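Side-chain contacts in endo-beta-1,2-glucanase (Talaromyces funiculosus, PDB 6IMV), which hydrolyses beta-1,2-glucosidic linkages inside beta-1,2-glucan chains, acting as a fungal endo-glucanase: residues K43-Q46 / S50-S53; S84-L89 / L431-K436; L141-S146 / G163-E168; S385-V390 / V440-G445. All blocks are in the same frame, centred on the assembly; numbering follows the deposited sequence.

Contact 1: K43-Q46 / S50-S53; sequences KFHQ and SYNS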
loop_
_atom_site.group_PDB
_atom_site.type_symbol
_atom_site.label_atom_id
_atom_site.label_comp_id
_atom_site.label_asym_id
_atom_site.label_seq_id
_atom_site.Cartn_x
_atom_site.Cartn_y
_atom_site.Cartn_z
ATOM N N LYS A 43 -7.154 15.884 -3.866
ATOM C CA LYS A 43 -8.085 16.063 -4.987
ATOM C C LYS A 43 -8.416 14.722 -5.646
ATOM O O LYS A 43 -9.428 14.617 -6.348
ATOM C CB LYS A 43 -7.536 17.056 -6.017
ATOM C CG LYS A 43 -7.335 18.470 -5.492
ATOM C CD LYS A 43 -8.516 18.985 -4.704
ATOM C CE LYS A 43 -8.428 20.465 -4.393
ATOM N NZ LYS A 43 -9.349 20.818 -3.287
ATOM N N PHE A 44 -7.573 13.710 -5.420
ATOM C CA PHE A 44 -7.857 12.343 -5.868
ATOM C C PHE A 44 -9.124 11.822 -5.178
ATOM O O PHE A 44 -9.870 11.013 -5.757
ATOM C CB PHE A 44 -6.659 11.434 -5.597
ATOM C CG PHE A 44 -6.830 9.985 -5.985
ATOM C CD1 PHE A 44 -7.180 9.627 -7.279
ATOM C CD2 PHE A 44 -6.577 8.974 -5.072
ATOM C CE1 PHE A 44 -7.298 8.294 -7.645
ATOM C CE2 PHE A 44 -6.697 7.640 -5.437
ATOM C CZ PHE A 44 -7.057 7.304 -6.721
ATOM N N HIS A 45 -9.362 12.296 -3.946
ATOM C CA HIS A 45 -10.470 11.826 -3.117
ATOM C C HIS A 45 -11.768 12.515 -3.549
ATOM O O HIS A 45 -12.190 13.490 -2.924
ATOM C CB HIS A 45 -10.179 12.061 -1.628
ATOM C CG HIS A 45 -11.158 11.378 -0.737
ATOM N ND1 HIS A 45 -12.331 11.981 -0.334
ATOM C CD2 HIS A 45 -11.161 10.141 -0.198
ATOM C CE1 HIS A 45 -13.005 11.150 0.435
ATOM N NE2 HIS A 45 -12.305 10.016 0.540
ATOM N N GLN A 46 -12.375 11.991 -4.614
ATOM C CA GLN A 46 -13.637 12.483 -5.161
ATOM C C GLN A 46 -14.412 11.300 -5.754
ATOM O O GLN A 46 -13.818 10.327 -6.230
ATOM C CB GLN A 46 -13.415 13.500 -6.286
ATOM C CG GLN A 46 -12.681 14.760 -5.867
ATOM C CD GLN A 46 -12.663 15.789 -6.974
ATOM O OE1 GLN A 46 -13.717 16.265 -7.393
ATOM N NE2 GLN A 46 -11.474 16.159 -7.439
ATOM N N SER A 50 -11.778 8.231 -7.347
ATOM C CA SER A 50 -11.085 7.256 -6.492
ATOM C C SER A 50 -12.071 6.363 -5.730
ATOM O O SER A 50 -11.667 5.313 -5.232
ATOM C CB SER A 50 -10.155 7.938 -5.523
ATOM O OG SER A 50 -10.876 8.741 -4.594
ATOM N N TYR A 51 -13.334 6.790 -5.584
ATOM C CA TYR A 51 -14.312 5.980 -4.888
ATOM C C TYR A 51 -15.728 6.297 -5.379
ATOM O O TYR A 51 -15.971 7.260 -6.100
ATOM C CB TYR A 51 -14.166 6.143 -3.373
ATOM C CG TYR A 51 -14.698 7.433 -2.799
ATOM C CD1 TYR A 51 -14.024 8.635 -2.962
ATOM C CD2 TYR A 51 -15.870 7.441 -2.060
ATOM C CE1 TYR A 51 -14.504 9.813 -2.411
ATOM C CE2 TYR A 51 -16.376 8.614 -1.523
ATOM C CZ TYR A 51 -15.690 9.801 -1.700
ATOM O OH TYR A 51 -16.204 10.932 -1.154
ATOM N N ASN A 52 -16.647 5.414 -4.997
ATOM C CA ASN A 52 -18.072 5.542 -5.245
ATOM C C ASN A 52 -18.711 6.067 -3.955
ATOM O O ASN A 52 -18.762 5.355 -2.983
ATOM C CB ASN A 52 -18.636 4.188 -5.689
ATOM C CG ASN A 52 -20.115 4.205 -6.017
ATOM O OD1 ASN A 52 -20.850 5.075 -5.547
ATOM N ND2 ASN A 52 -20.556 3.229 -6.800
ATOM N N SER A 53 -19.175 7.323 -3.954
ATOM C CA SER A 53 -19.756 7.937 -2.749
ATOM C C SER A 53 -21.101 7.295 -2.384
ATOM O O SER A 53 -21.551 7.390 -1.238
ATOM C CB SER A 53 -19.889 9.420 -2.914
ATOM O OG SER A 53 -20.564 9.709 -4.119
#

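Contact 2: S84-L89 / L431-K436; sequences SLQVML and LTWDSK. With BGC (beta-D-glucopyranose), chain I.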
loop_
_atom_site.group_PDB
_atom_site.type_symbol
_atom_site.label_atom_id
_atom_site.label_comp_id
_atom_site.label_asym_id
_atom_site.label_seq_id
_atom_site.Cartn_x
_atom_site.Cartn_y
_atom_site.Cartn_z
ATOM N N SER A 84 -7.461 -0.861 2.001
ATOM C CA SER A 84 -6.532 -0.693 3.121
ATOM C C SER A 84 -5.925 0.717 3.107
ATOM O O SER A 84 -5.778 1.320 4.171
ATOM C CB SER A 84 -5.476 -1.791 3.145
ATOM O OG SER A 84 -4.411 -1.497 2.266
ATOM N N LEU A 85 -5.646 1.264 1.912
ATOM C CA LEU A 85 -5.048 2.596 1.782
ATOM C C LEU A 85 -6.066 3.680 2.167
ATOM O O LEU A 85 -5.714 4.649 2.843
ATOM C CB LEU A 85 -4.510 2.795 0.365
ATOM C CG LEU A 85 -3.310 1.916 -0.004
ATOM C CD1 LEU A 85 -2.967 2.045 -1.483
ATOM C CD2 LEU A 85 -2.093 2.250 0.850
ATOM N N GLN A 86 -7.319 3.490 1.751
ATOM C CA GLN A 86 -8.409 4.403 2.038
ATOM C C GLN A 86 -8.712 4.385 3.544
ATOM O O GLN A 86 -8.846 5.433 4.176
ATOM C CB GLN A 86 -9.622 3.996 1.203
ATOM C CG GLN A 86 -10.850 4.871 1.392
ATOM C CD GLN A 86 -12.031 4.344 0.613
ATOM O OE1 GLN A 86 -12.069 3.181 0.222
ATOM N NE2 GLN A 86 -13.013 5.200 0.391
ATOM N N VAL A 87 -8.782 3.184 4.120
ATOM C CA VAL A 87 -9.124 3.018 5.530
ATOM C C VAL A 87 -8.018 3.619 6.409
ATOM O O VAL A 87 -8.321 4.310 7.389
ATOM C CB VAL A 87 -9.437 1.545 5.863
ATOM C CG1 VAL A 87 -9.448 1.278 7.364
ATOM C CG2 VAL A 87 -10.761 1.123 5.240
ATOM N N MET A 88 -6.752 3.379 6.051
ATOM C CA MET A 88 -5.619 3.929 6.805
ATOM C C MET A 88 -5.700 5.463 6.820
ATOM O O MET A 88 -5.488 6.090 7.862
ATOM C CB MET A 88 -4.277 3.480 6.210
ATOM C CG MET A 88 -3.882 2.083 6.619
ATOM S SD MET A 88 -2.209 1.629 6.079
ATOM C CE MET A 88 -2.529 1.159 4.388
ATOM N N LEU A 89 -6.004 6.066 5.664
ATOM C CA LEU A 89 -6.162 7.522 5.556
ATOM C C LEU A 89 -7.275 7.974 6.513
ATOM O O LEU A 89 -7.110 8.957 7.238
ATOM C CB LEU A 89 -6.481 7.877 4.104
ATOM C CG LEU A 89 -6.602 9.350 3.717
ATOM C CD1 LEU A 89 -7.988 9.891 3.991
ATOM C CD2 LEU A 89 -5.554 10.228 4.368
ATOM N N LEU A 431 -4.448 7.509 -12.549
ATOM C CA LEU A 431 -4.377 7.656 -11.103
ATOM C C LEU A 431 -4.783 6.327 -10.458
ATOM O O LEU A 431 -5.796 5.769 -10.847
ATOM C CB LEU A 431 -5.345 8.754 -10.646
ATOM C CG LEU A 431 -5.383 10.033 -11.478
ATOM C CD1 LEU A 431 -6.589 10.869 -11.079
ATOM C CD2 LEU A 431 -4.091 10.830 -11.338
ATOM N N THR A 432 -4.019 5.850 -9.466
ATOM C CA THR A 432 -4.443 4.722 -8.642
ATOM C C THR A 432 -4.112 4.997 -7.174
ATOM O O THR A 432 -3.211 5.781 -6.876
ATOM C CB THR A 432 -3.790 3.402 -9.087
ATOM O OG1 THR A 432 -2.383 3.487 -8.863
ATOM C CG2 THR A 432 -4.051 3.068 -10.543
ATOM N N TRP A 433 -4.845 4.332 -6.269
ATOM C CA TRP A 433 -4.551 4.376 -4.832
ATOM C C TRP A 433 -3.108 3.936 -4.593
ATOM O O TRP A 433 -2.376 4.592 -3.837
ATOM C CB TRP A 433 -5.513 3.504 -4.015
ATOM C CG TRP A 433 -6.900 4.051 -3.943
ATOM C CD1 TRP A 433 -7.893 3.863 -4.854
ATOM C CD2 TRP A 433 -7.448 4.896 -2.915
ATOM N NE1 TRP A 433 -9.026 4.517 -4.462
ATOM C CE2 TRP A 433 -8.787 5.164 -3.277
ATOM C CE3 TRP A 433 -6.948 5.444 -1.730
ATOM C CZ2 TRP A 433 -9.623 5.965 -2.499
ATOM C CZ3 TRP A 433 -7.775 6.238 -0.966
ATOM C CH2 TRP A 433 -9.088 6.502 -1.351
ATOM N N ASP A 434 -2.729 2.818 -5.233
ATOM C CA ASP A 434 -1.413 2.193 -5.050
ATOM C C ASP A 434 -0.282 3.191 -5.364
ATOM O O ASP A 434 0.706 3.241 -4.624
ATOM C CB ASP A 434 -1.291 0.909 -5.884
ATOM C CG ASP A 434 -1.952 -0.318 -5.264
ATOM O OD1 ASP A 434 -3.157 -0.277 -5.016
ATOM O OD2 ASP A 434 -1.254 -1.335 -5.068
ATOM N N SER A 435 -0.412 3.977 -6.443
ATOM C CA SER A 435 0.694 4.856 -6.902
ATOM C C SER A 435 0.668 6.235 -6.228
ATOM O O SER A 435 1.549 7.042 -6.476
ATOM C CB SER A 435 0.716 5.009 -8.416
ATOM O OG SER A 435 -0.289 5.899 -8.864
ATOM N N LYS A 436 -0.332 6.510 -5.382
ATOM C CA LYS A 436 -0.537 7.875 -4.872
ATOM C C LYS A 436 -0.722 7.902 -3.351
ATOM O O LYS A 436 -0.079 8.700 -2.656
ATOM C CB LYS A 436 -1.753 8.491 -5.555
ATOM C CG LYS A 436 -1.568 8.800 -7.032
ATOM C CD LYS A 436 -2.858 9.208 -7.715
ATOM C CE LYS A 436 -3.437 10.510 -7.212
ATOM N NZ LYS A 436 -2.447 11.607 -7.324
HETATM C C2 BGC I . -4.034 -4.469 -11.868
HETATM C C3 BGC I . -4.241 -3.016 -12.332
HETATM C C4 BGC I . -4.182 -2.018 -11.159
HETATM C C5 BGC I . -2.952 -2.307 -10.286
HETATM C C6 BGC I . -2.858 -1.404 -9.054
HETATM C C1 BGC I . -2.806 -4.575 -10.974
HETATM O O1 BGC I . -2.575 -5.895 -10.475
HETATM O O2 BGC I . -3.820 -5.286 -13.006
HETATM O O3 BGC I . -5.487 -2.880 -13.018
HETATM O O4 BGC I . -4.162 -0.653 -11.625
HETATM O O5 BGC I . -2.957 -3.679 -9.873
HETATM O O6 BGC I . -3.960 -1.679 -8.192
#

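Contact 3: L141-S146 / G163-E168; sequences LPWFTS and GLDNGE. With BGC (beta-D-glucopyranose), chain D.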
loop_
_atom_site.group_PDB
_atom_site.type_symbol
_atom_site.label_atom_id
_atom_site.label_comp_id
_atom_site.label_asym_id
_atom_site.label_seq_id
_atom_site.Cartn_x
_atom_site.Cartn_y
_atom_site.Cartn_z
ATOM N N LEU A 141 -12.860 -10.099 1.114
ATOM C CA LEU A 141 -13.216 -9.504 -0.169
ATOM C C LEU A 141 -12.321 -10.061 -1.272
ATOM O O LEU A 141 -11.095 -10.062 -1.152
ATOM C CB LEU A 141 -13.060 -7.983 -0.102
ATOM C CG LEU A 141 -13.925 -7.252 0.921
ATOM C CD1 LEU A 141 -13.611 -5.764 0.897
ATOM C CD2 LEU A 141 -15.406 -7.494 0.674
ATOM N N PRO A 142 -12.909 -10.473 -2.416
ATOM C CA PRO A 142 -12.150 -10.758 -3.627
ATOM C C PRO A 142 -11.840 -9.419 -4.310
ATOM O O PRO A 142 -12.183 -8.388 -3.770
ATOM C CB PRO A 142 -13.156 -11.568 -4.445
ATOM C CG PRO A 142 -14.466 -10.898 -4.125
ATOM C CD PRO A 142 -14.358 -10.552 -2.653
ATOM N N TRP A 143 -11.223 -9.448 -5.487
ATOM C CA TRP A 143 -11.313 -8.300 -6.400
ATOM C C TRP A 143 -12.785 -8.135 -6.791
ATOM O O TRP A 143 -13.459 -9.122 -7.084
ATOM C CB TRP A 143 -10.418 -8.489 -7.626
ATOM C CG TRP A 143 -8.961 -8.319 -7.341
ATOM C CD1 TRP A 143 -8.154 -9.174 -6.650
ATOM C CD2 TRP A 143 -8.123 -7.224 -7.753
ATOM N NE1 TRP A 143 -6.876 -8.688 -6.606
ATOM C CE2 TRP A 143 -6.827 -7.491 -7.268
ATOM C CE3 TRP A 143 -8.339 -6.050 -8.485
ATOM C CZ2 TRP A 143 -5.759 -6.620 -7.476
ATOM C CZ3 TRP A 143 -7.281 -5.189 -8.693
ATOM C CH2 TRP A 143 -6.009 -5.475 -8.194
ATOM N N PHE A 144 -13.278 -6.900 -6.749
ATOM C CA PHE A 144 -14.707 -6.618 -6.853
ATOM C C PHE A 144 -14.954 -5.451 -7.813
ATOM O O PHE A 144 -14.086 -4.613 -8.034
ATOM C CB PHE A 144 -15.306 -6.296 -5.480
ATOM C CG PHE A 144 -14.586 -5.224 -4.700
ATOM C CD1 PHE A 144 -14.787 -3.877 -4.979
ATOM C CD2 PHE A 144 -13.719 -5.561 -3.674
ATOM C CE1 PHE A 144 -14.116 -2.899 -4.260
ATOM C CE2 PHE A 144 -13.065 -4.580 -2.943
ATOM C CZ PHE A 144 -13.263 -3.249 -3.237
ATOM N N THR A 145 -16.181 -5.417 -8.341
ATOM C CA THR A 145 -16.710 -4.331 -9.133
ATOM C C THR A 145 -17.502 -3.421 -8.193
ATOM O O THR A 145 -18.405 -3.892 -7.518
ATOM C CB THR A 145 -17.585 -4.872 -10.272
ATOM O OG1 THR A 145 -16.782 -5.726 -11.091
ATOM C CG2 THR A 145 -18.208 -3.778 -11.109
ATOM N N SER A 146 -17.138 -2.141 -8.141
ATOM C CA SER A 146 -17.703 -1.201 -7.163
ATOM C C SER A 146 -18.533 -0.091 -7.839
ATOM O O SER A 146 -18.996 0.827 -7.158
ATOM C CB SER A 146 -16.604 -0.627 -6.292
ATOM O OG SER A 146 -15.490 -0.249 -7.083
ATOM N N GLY A 163 -5.415 -13.856 0.085
ATOM C CA GLY A 163 -5.047 -13.608 1.464
ATOM C C GLY A 163 -4.315 -12.278 1.633
ATOM O O GLY A 163 -4.552 -11.555 2.601
ATOM N N LEU A 164 -3.428 -11.953 0.684
ATOM C CA LEU A 164 -2.533 -10.801 0.833
ATOM C C LEU A 164 -3.346 -9.510 1.007
ATOM O O LEU A 164 -3.146 -8.764 1.966
ATOM C CB LEU A 164 -1.605 -10.722 -0.376
ATOM C CG LEU A 164 -0.502 -9.664 -0.305
ATOM C CD1 LEU A 164 0.752 -10.166 -1.007
ATOM C CD2 LEU A 164 -0.961 -8.345 -0.913
ATOM N N ASP A 165 -4.247 -9.246 0.060
ATOM C CA ASP A 165 -5.003 -8.001 0.039
ATOM C C ASP A 165 -5.823 -7.876 1.327
ATOM O O ASP A 165 -5.976 -6.786 1.864
ATOM C CB ASP A 165 -5.926 -7.923 -1.176
ATOM C CG ASP A 165 -5.216 -8.162 -2.488
ATOM O OD1 ASP A 165 -4.802 -9.308 -2.709
ATOM O OD2 ASP A 165 -5.083 -7.203 -3.265
ATOM N N ASN A 166 -6.371 -9.007 1.787
ATOM C CA ASN A 166 -7.231 -9.033 2.964
ATOM C C ASN A 166 -6.399 -8.772 4.227
ATOM O O ASN A 166 -6.857 -8.072 5.138
ATOM C CB ASN A 166 -8.066 -10.320 3.012
ATOM C CG ASN A 166 -9.273 -10.209 2.096
ATOM O OD1 ASN A 166 -10.247 -9.545 2.435
ATOM N ND2 ASN A 166 -9.191 -10.796 0.907
ATOM N N GLY A 167 -5.173 -9.302 4.264
ATOM C CA GLY A 167 -4.257 -9.027 5.381
ATOM C C GLY A 167 -4.044 -7.534 5.572
ATOM O O GLY A 167 -4.071 -7.018 6.703
ATOM N N GLU A 168 -3.860 -6.833 4.450
ATOM C CA GLU A 168 -3.664 -5.378 4.441
ATOM C C GLU A 168 -4.907 -4.671 4.997
ATOM O O GLU A 168 -4.779 -3.792 5.847
ATOM C CB GLU A 168 -3.313 -4.885 3.037
ATOM C CG GLU A 168 -1.973 -5.406 2.547
ATOM C CD GLU A 168 -1.645 -5.136 1.088
ATOM O OE1 GLU A 168 -2.578 -4.903 0.307
ATOM O OE2 GLU A 168 -0.459 -5.160 0.743
HETATM C C2 BGC D . -1.186 -8.793 -5.546
HETATM C C3 BGC D . -2.636 -8.834 -5.076
HETATM C C4 BGC D . -3.364 -10.003 -5.728
HETATM C C5 BGC D . -2.598 -11.287 -5.411
HETATM C C6 BGC D . -3.174 -12.551 -6.012
HETATM C C1 BGC D . -0.526 -10.138 -5.293
HETATM O O2 BGC D . -0.455 -7.830 -4.797
HETATM O O3 BGC D . -3.318 -7.626 -5.397
HETATM O O4 BGC D . -4.682 -10.083 -5.209
HETATM O O5 BGC D . -1.265 -11.187 -5.892
HETATM O O6 BGC D . -3.212 -12.416 -7.414
#

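Contact 4: S385-V390 / V440-G445; sequences SVFPTV and VNAILG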
loop_
_atom_site.group_PDB
_atom_site.type_symbol
_atom_site.label_atom_id
_atom_site.label_comp_id
_atom_site.label_asym_id
_atom_site.label_seq_id
_atom_site.Cartn_x
_atom_site.Cartn_y
_atom_site.Cartn_z
ATOM N N SER A 385 7.353 4.774 -5.389
ATOM C CA SER A 385 8.600 4.090 -5.041
ATOM C C SER A 385 9.276 4.721 -3.812
ATOM O O SER A 385 10.057 4.060 -3.131
ATOM C CB SER A 385 9.553 4.050 -6.209
ATOM O OG SER A 385 9.979 5.360 -6.574
ATOM N N VAL A 386 8.971 5.989 -3.526
ATOM C CA VAL A 386 9.591 6.722 -2.414
ATOM C C VAL A 386 8.919 6.406 -1.064
ATOM O O VAL A 386 9.433 6.840 -0.045
ATOM C CB VAL A 386 9.555 8.245 -2.643
ATOM C CG1 VAL A 386 10.046 8.631 -4.027
ATOM C CG2 VAL A 386 8.175 8.828 -2.367
ATOM N N PHE A 387 7.772 5.718 -1.033
ATOM C CA PHE A 387 7.018 5.638 0.233
ATOM C C PHE A 387 7.882 5.031 1.345
ATOM O O PHE A 387 7.874 5.561 2.452
ATOM C CB PHE A 387 5.639 4.987 0.055
ATOM C CG PHE A 387 5.565 3.493 0.197
ATOM C CD1 PHE A 387 5.645 2.890 1.441
ATOM C CD2 PHE A 387 5.356 2.689 -0.915
ATOM C CE1 PHE A 387 5.560 1.513 1.567
ATOM C CE2 PHE A 387 5.278 1.312 -0.787
ATOM C CZ PHE A 387 5.364 0.726 0.455
ATOM N N PRO A 388 8.686 3.963 1.124
ATOM C CA PRO A 388 9.495 3.395 2.205
ATOM C C PRO A 388 10.628 4.340 2.639
ATOM O O PRO A 388 11.016 4.340 3.802
ATOM C CB PRO A 388 10.087 2.092 1.629
ATOM C CG PRO A 388 9.350 1.869 0.325
ATOM C CD PRO A 388 8.869 3.229 -0.133
ATOM N N THR A 389 11.137 5.138 1.692
ATOM C CA THR A 389 12.161 6.132 1.968
ATOM C C THR A 389 11.582 7.212 2.897
ATOM O O THR A 389 12.246 7.649 3.845
ATOM C CB THR A 389 12.700 6.743 0.670
ATOM O OG1 THR A 389 12.841 5.718 -0.315
ATOM C CG2 THR A 389 14.017 7.453 0.875
ATOM N N VAL A 390 10.336 7.615 2.627
ATOM C CA VAL A 390 9.665 8.680 3.366
ATOM C C VAL A 390 9.605 8.324 4.862
ATOM O O VAL A 390 9.747 9.208 5.707
ATOM C CB VAL A 390 8.263 8.966 2.794
ATOM C CG1 VAL A 390 7.407 9.774 3.762
ATOM C CG2 VAL A 390 8.351 9.661 1.443
ATOM N N VAL A 440 0.991 8.979 0.514
ATOM C CA VAL A 440 0.243 9.765 1.490
ATOM C C VAL A 440 0.308 9.062 2.853
ATOM O O VAL A 440 0.639 9.700 3.862
ATOM C CB VAL A 440 -1.203 10.022 1.036
ATOM C CG1 VAL A 440 -2.048 10.621 2.160
ATOM C CG2 VAL A 440 -1.239 10.903 -0.204
ATOM N N ASN A 441 0.035 7.753 2.873
ATOM C CA ASN A 441 -0.003 6.989 4.127
ATOM C C ASN A 441 1.388 6.957 4.777
ATOM O O ASN A 441 1.495 6.984 6.000
ATOM C CB ASN A 441 -0.620 5.603 3.924
ATOM C CG ASN A 441 -2.126 5.641 4.053
ATOM O OD1 ASN A 441 -2.642 6.123 5.062
ATOM N ND2 ASN A 441 -2.837 5.154 3.044
ATOM N N ALA A 442 2.453 6.948 3.967
ATOM C CA ALA A 442 3.822 7.032 4.493
ATOM C C ALA A 442 4.090 8.423 5.108
ATOM O O ALA A 442 4.704 8.528 6.161
ATOM C CB ALA A 442 4.811 6.682 3.415
ATOM N N ILE A 443 3.628 9.486 4.444
ATOM C CA ILE A 443 3.759 10.862 4.953
ATOM C C ILE A 443 3.075 10.980 6.326
ATOM O O ILE A 443 3.580 11.671 7.188
ATOM C CB ILE A 443 3.197 11.878 3.936
ATOM C CG1 ILE A 443 4.142 12.058 2.745
ATOM C CG2 ILE A 443 2.851 13.206 4.601
ATOM C CD1 ILE A 443 3.518 12.747 1.547
ATOM N N LEU A 444 1.954 10.274 6.527
ATOM C CA LEU A 444 1.176 10.311 7.794
ATOM C C LEU A 444 1.772 9.374 8.857
ATOM O O LEU A 444 1.250 9.298 9.966
ATOM C CB LEU A 444 -0.276 9.922 7.493
ATOM C CG LEU A 444 -1.036 10.902 6.605
ATOM C CD1 LEU A 444 -2.403 10.350 6.251
ATOM C CD2 LEU A 444 -1.167 12.259 7.288
ATOM N N GLY A 445 2.843 8.655 8.507
ATOM C CA GLY A 445 3.615 7.844 9.432
ATOM C C GLY A 445 3.094 6.417 9.551
ATOM O O GLY A 445 3.413 5.734 10.516
#

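Contact 1: K43-Q46 / S50-S53
Ser50 reaches back to the 43-46 segment with both its hydroxyl and its backbone amide. The hydroxyl bond is short: Ser50 OG donates to Phe44 O at 2.7 Å, coming from above the plane of that carbonyl and missing its lone pairs. The amide bond is straighter, since Ser50 N donates to Gln46 O at 3.1 Å with an N-H...O angle of 174°, almost in line with the C=O bond. Phe44 O also takes a weak bond from Gln46 N, which closes an inverse gamma turn centred on His45. Gln46 folds its own amide back, and its NE2 meets Lys43 O at 2.8 Å on a lone pair.

The second kind of contact is CH-pi. Ser50 CB stands over the centre of the Phe44 ring, 3.4 Å from the centroid and close to the ring normal. A chi1 of 65° directs OG to Phe44 O, while CB, placed by the backbone, sits on the ring. The far end of that ring packs edge-to-face with Trp433.

The aromatic pair is oblique. Tyr51 CE1 lies over one face of the imidazole, off-centre, 3.5 Å from His45 CE1. The two ring planes are 31° apart and their centroids 4.5 Å apart. His45 NE2 is hydrogen-bonded to Tyr90 OH, which probably limits rotation of the imidazole.

Chemically, the reversal before strand 51-52 rests on hydrogen bonds to backbone carbonyls and on ring packing, with no salt bridge between the segments: one serine satisfies two carbonyls, and ring faces cover its methylene and the adjoining tyrosine.

Contact 2: S84-L89 / L431-K436
The indole of Trp433 has Gln86 laid over one face at its benzo end: Gln86 CB is 4.0 Å from the centroid of the six-membered ring. Gln86 CG follows over the same end, 3.6 Å from Trp433 CH2. Leu85 CB approaches CE3 obliquely, and NE1, at the indole's edge, is hydrogen-bonded to Ser50 O. The Gln86 amide plane is turned 38° from the indole, so amide and ring are not stacked. Because its CG is anti to the backbone N (chi1 -180°) and the chain beyond is extended, Gln86 lays methylenes on the ring and carries its amide past it, where OE1 meets Lys123 NZ and NE2 meets Tyr90 OH.

Beside the ring, Leu85 CD1 packs on the backbone, 3.5 Å from Trp433 O, and lies 3.9 Å from Trp433 CB. A glycine in place of Trp433 would probably open a gap beneath Leu85 and Gln86 and leave Ser50 O without its indole N-H.

The residues flanking Trp433 border the sugar. Thr432 CG2 is 3.9 Å from O4 of the glucose in chain I; Thr432 is also the N-cap of helix 433-443, its OG1 accepting from Ser435 N at 3.2 Å, with an N-H...O angle of 148°. Asp434, salt-bridged to Lys82, has OD1 3.6 Å from O6 of that glucose, a near approach in the pocket where Asp60 and Asn348 hydrogen-bond it.

The contact thus joins helix 80-94 to the point where strand 427-432 passes into helix 433-443; Val87 and Met88 of helix 80-94 pack on helix 163-182, and strand 57-64 touches Trp433 through Ser58.

Contact 3: L141-S146 / G163-E168
Asn166 grips the backbone of Leu141 with both ends of its amide. From CB, CG lies anti to the carbonyl carbon (chi1 -80°), swinging the amide out from the helix until CG is 3.7 Å from Leu141 N. At the tip, OD1 accepts from Leu141 N at 3.0 Å with an N-H...O angle of 173°. The other branch, ND2, donates to Leu141 O at 2.9 Å, 13° from the amide plane, and also bonds Pro162 O. A leucine at Asn166 would probably leave the N-H and C=O of Leu141 and the carbonyl of Pro162 without these mates.

On the preceding residue, the Asp165 carboxylate shares a sugar hydroxyl with Trp143. Trp143 NE1 donates at 3.0 Å to O4 of the glucose in chain D, at the indole's edge, and that O4 donates to Asp165 OD1 at 2.6 Å. O3 of the same glucose donates to Asp165 OD2, which Ser81 OG also bonds. The amide tie probably sets Trp143 beside Asp165 at this glucose, consistent with a sugar-binding cleft.

The first turn of helix 163-182 is thereby tied to the loop leading into strand 144-145, which pairs with strand 71-78; Leu141 packs on Tyr127 and Phe130 of helix 112-133.

Contact 4: S385-V390 / V440-G445
The methyl of Ala442 is the bump of this contact, and it fits the hollow that Phe387 and Val390 leave between them, one helical turn apart. Its CB comes 3.4 Å from Phe387 O and 3.9 Å from Phe387 CB, with Val390 CG1 at 4.1 Å on another side. The fit brings the backbones close: Phe387 CA and Ala442 CA are 5.5 Å apart, an approach that the small methyl suits. The phenyl ring turns its edge to that methyl, near its plane, and carries Pro388 CD over one face.

Val390 supplies the return bump. Its CG1, anti to the backbone N (chi1 164°), enters the dip between Ala442 and Ile443, 3.8 Å from Ala442 O. On the far side of the dip, Ile443 CG1 meets the same methyl at 4.1 Å.

Ala442 O also accepts from Gly445 N at 3.0 Å, part of the Schellman motif that ends helix 433-443, so the carbonyl beside the valine methyl has a polar partner within its own chain segment. No hydrogen bond crosses between 385-390 and 440-445; the chemistry is packing of aliphatic groups on each other and on backbone carbonyls, whose hold depends on matched shape rather than charge or direction.

How the contacts relate
Contact 2 lies centrally, about 7 Å from the centre of the chain, with the centres of contacts 1, 3 and 4 at about 11, 13 and 12 Å from its own. Contacts 1, 2 and 3 all reach the same antiparallel sheet; contacts 2 and 4 share helix 433-443, joined also by Leu85 O and Asn441 ND2. Contact 4 touches neither contact 1 nor contact 3. Along the chain, contact 1 closes first, contact 3 is nested within the long loop that contact 2 spans, and contacts 2 and 4 alternate their segments. The arrangement links distant parts of the sequence around the sugar-binding region, where contacts 2 and 3 supply residues beside two separate glucose units.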